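Local coordinates for protein MmcR (PDB 3GWZ) that methylates the quinone hydroxyl of 6-demethylmitomycins A and B with S-adenosyl-L-methionine, giving mitomycins A and B, at residues L61-L66 with L77-A83. Residues are numbered along the deposited sequence; the frame is centred on the assembly and turned at random.
Sequences LGVPEL and LAEATGA
With chi1 at 63°, Thr-81 sets CG2 anti to the carbonyl carbon and against Leu-66 CD1. In Leu-66, CG is anti to the carbonyl carbon (chi1 -66°) and CD1 anti to CA (chi2 170°), which carries CD1 across to the helix. Leu-66 CD1 lies 3.4 Å from Thr-81 CG2, tight for two carbons, and 3.9 Å from Ala-80 CB. Nearer the backbone, Leu-66 CB rests on Leu-77 CD2 at 3.7 Å. The same threonine torsion turns OG1 back onto its own helix, where it donates to Leu-77 O at 2.9 Å. Thr-81 N reaches that oxygen from the opposite face of the carbonyl plane, so two donors grip it; the OG1 bond holds the threonine's rotation. Further along, Leu-61 CD1 packs on Ala-83 CB at 4.1 Å. One water bridges the segments, donating to Leu-61 O (3.0 Å) and Thr-81 O. Gly-62, with positive phi, ends the long helix 32-61 in a Schellman motif. Arg-151 and Val-150 of the second subunit pack on Leu-61 and Ala-83 respectively. The contact joins the end of helix 32-61 and the turn that follows it to helix 74-81 within the dimerisation domain of COMT-like O-methyltransferases.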
ATOM      1  N   LEU A  61       7.614  -4.562 -13.351  1.00 17.37           N
ATOM      2  CA  LEU A  61       7.835  -3.121 -13.441  1.00 18.84           C
ATOM      3  C   LEU A  61       7.105  -2.327 -12.359  1.00 20.82           C
ATOM      4  O   LEU A  61       7.476  -1.187 -12.065  1.00 23.43           O
ATOM      5  CB  LEU A  61       7.408  -2.608 -14.820  1.00 18.49           C
ATOM      6  CG  LEU A  61       8.323  -3.048 -15.963  1.00 20.55           C
ATOM      7  CD1 LEU A  61       7.892  -2.434 -17.287  1.00 23.34           C
ATOM      8  CD2 LEU A  61       9.767  -2.700 -15.642  1.00 24.69           C
ATOM      9  N   GLY A  62       6.060  -2.914 -11.788  1.00 17.62           N
ATOM     10  CA  GLY A  62       5.294  -2.256 -10.743  1.00 18.56           C
ATOM     11  C   GLY A  62       4.175  -1.359 -11.259  1.00 21.54           C
ATOM     12  O   GLY A  62       3.803  -0.383 -10.605  1.00 21.19           O
ATOM     13  N   VAL A  63       3.620  -1.684 -12.424  1.00 20.97           N
ATOM     14  CA  VAL A  63       2.558  -0.852 -13.000  1.00 20.74           C
ATOM     15  C   VAL A  63       1.302  -0.720 -12.124  1.00 20.07           C
ATOM     16  O   VAL A  63       0.874   0.403 -11.852  1.00 22.82           O
ATOM     17  CB  VAL A  63       2.198  -1.258 -14.458  1.00 21.51           C
ATOM     18  CG1 VAL A  63       1.047  -0.403 -14.995  1.00 15.70           C
ATOM     19  CG2 VAL A  63       3.413  -1.108 -15.348  1.00 18.51           C
ATOM     20  N   PRO A  64       0.729  -1.850 -11.651  1.00 21.34           N
ATOM     21  CA  PRO A  64      -0.503  -1.777 -10.850  1.00 17.80           C
ATOM     22  C   PRO A  64      -0.392  -0.872  -9.618  1.00 25.72           C
ATOM     23  O   PRO A  64      -1.357  -0.181  -9.267  1.00 21.42           O
ATOM     24  CB  PRO A  64      -0.721  -3.233 -10.411  1.00 20.46           C
ATOM     25  CG  PRO A  64      -0.017  -4.048 -11.456  1.00 18.85           C
ATOM     26  CD  PRO A  64       1.191  -3.243 -11.816  1.00 17.47           C
ATOM     27  N   GLU A  65       0.771  -0.880  -8.970  1.00 20.34           N
ATOM     28  CA  GLU A  65       0.987  -0.052  -7.786  1.00 28.68           C
ATOM     29  C   GLU A  65       0.939   1.436  -8.115  1.00 28.32           C
ATOM     30  O   GLU A  65       0.617   2.257  -7.257  1.00 25.72           O
ATOM     31  CB  GLU A  65       2.330  -0.368  -7.132  1.00 25.15           C
ATOM     32  CG  GLU A  65       2.457  -1.785  -6.623  1.00 34.03           C
ATOM     33  CD  GLU A  65       3.114  -2.716  -7.624  1.00 36.12           C
ATOM     34  OE1 GLU A  65       4.314  -3.014  -7.435  1.00 39.43           O
ATOM     35  OE2 GLU A  65       2.441  -3.144  -8.592  1.00 25.82           O
ATOM     36  N   LEU A  66       1.273   1.775  -9.353  1.00 22.44           N
ATOM     37  CA  LEU A  66       1.324   3.170  -9.788  1.00 27.25           C
ATOM     38  C   LEU A  66      -0.042   3.713 -10.201  1.00 23.73           C
ATOM     39  O   LEU A  66      -0.182   4.897 -10.500  1.00 22.94           O
ATOM     40  CB  LEU A  66       2.323   3.331 -10.941  1.00 27.47           C
ATOM     41  CG  LEU A  66       3.790   3.089 -10.589  1.00 23.66           C
ATOM     42  CD1 LEU A  66       4.649   3.044 -11.843  1.00 24.80           C
ATOM     43  CD2 LEU A  66       4.298   4.164  -9.630  1.00 26.29           C
ATOM     44  N   LEU A  77       3.844   6.588 -16.586  1.00 21.15           N
ATOM     45  CA  LEU A  77       4.131   5.239 -16.125  1.00 21.10           C
ATOM     46  C   LEU A  77       5.508   4.769 -16.603  1.00 18.23           C
ATOM     47  O   LEU A  77       6.233   4.102 -15.865  1.00 24.03           O
ATOM     48  CB  LEU A  77       3.034   4.272 -16.576  1.00 19.40           C
ATOM     49  CG  LEU A  77       1.652   4.496 -15.967  1.00 20.46           C
ATOM     50  CD1 LEU A  77       0.617   3.639 -16.689  1.00 20.77           C
ATOM     51  CD2 LEU A  77       1.653   4.200 -14.463  1.00 13.17           C
ATOM     52  N   ALA A  78       5.870   5.124 -17.834  1.00 19.83           N
ATOM     53  CA  ALA A  78       7.181   4.766 -18.374  1.00 21.30           C
ATOM     54  C   ALA A  78       8.309   5.457 -17.615  1.00 23.19           C
ATOM     55  O   ALA A  78       9.314   4.834 -17.276  1.00 21.47           O
ATOM     56  CB  ALA A  78       7.263   5.080 -19.866  1.00 19.74           C
ATOM     57  N   GLU A  79       8.142   6.748 -17.349  1.00 29.04           N
ATOM     58  CA  GLU A  79       9.139   7.492 -16.584  1.00 27.09           C
ATOM     59  C   GLU A  79       9.337   6.901 -15.188  1.00 26.16           C
ATOM     60  O   GLU A  79      10.469   6.727 -14.736  1.00 30.56           O
ATOM     61  CB  GLU A  79       8.755   8.971 -16.487  1.00 29.32           C
ATOM     62  CG  GLU A  79       9.623   9.769 -15.531  1.00 34.67           C
ATOM     63  CD  GLU A  79       9.527  11.261 -15.772  0.19 39.53           C
ATOM     64  OE1 GLU A  79       8.874  11.660 -16.760  0.51 42.26           O
ATOM     65  OE2 GLU A  79      10.107  12.032 -14.977  0.43 43.05           O
ATOM     66  N   ALA A  80       8.237   6.580 -14.512  1.00 20.85           N
ATOM     67  CA  ALA A  80       8.317   6.033 -13.159  1.00 21.64           C
ATOM     68  C   ALA A  80       8.893   4.611 -13.106  1.00 30.72           C
ATOM     69  O   ALA A  80       9.506   4.225 -12.114  1.00 25.94           O
ATOM     70  CB  ALA A  80       6.958   6.077 -12.485  1.00 22.96           C
ATOM     71  N   THR A  81       8.695   3.821 -14.155  1.00 22.14           N
ATOM     72  CA  THR A  81       9.129   2.421 -14.107  1.00 26.04           C
ATOM     73  C   THR A  81      10.491   2.186 -14.753  1.00 23.60           C
ATOM     74  O   THR A  81      11.074   1.112 -14.605  1.00 27.68           O
ATOM     75  CB  THR A  81       8.102   1.472 -14.775  1.00 24.82           C
ATOM     76  OG1 THR A  81       7.976   1.803 -16.161  1.00 22.60           O
ATOM     77  CG2 THR A  81       6.743   1.589 -14.108  1.00 23.17           C
ATOM     78  N   GLY A  82      10.997   3.186 -15.467  1.00 20.53           N
ATOM     79  CA  GLY A  82      12.214   3.021 -16.239  1.00 26.73           C
ATOM     80  C   GLY A  82      11.983   2.237 -17.525  1.00 31.01           C
ATOM     81  O   GLY A  82      12.876   1.546 -18.017  1.00 26.03           O
ATOM     82  N   ALA A  83      10.782   2.340 -18.078  1.00 23.94           N
ATOM     83  CA  ALA A  83      10.462   1.624 -19.308  1.00 27.13           C
ATOM     84  C   ALA A  83      10.560   2.540 -20.514  1.00 24.40           C
ATOM     85  O   ALA A  83      10.483   3.758 -20.387  1.00 21.52           O
ATOM     86  CB  ALA A  83       9.071   1.001 -19.224  1.00 20.77           C
TER
HETATM   87  O   HOH W   1      10.371  -0.639 -12.574  1.00 29.93           O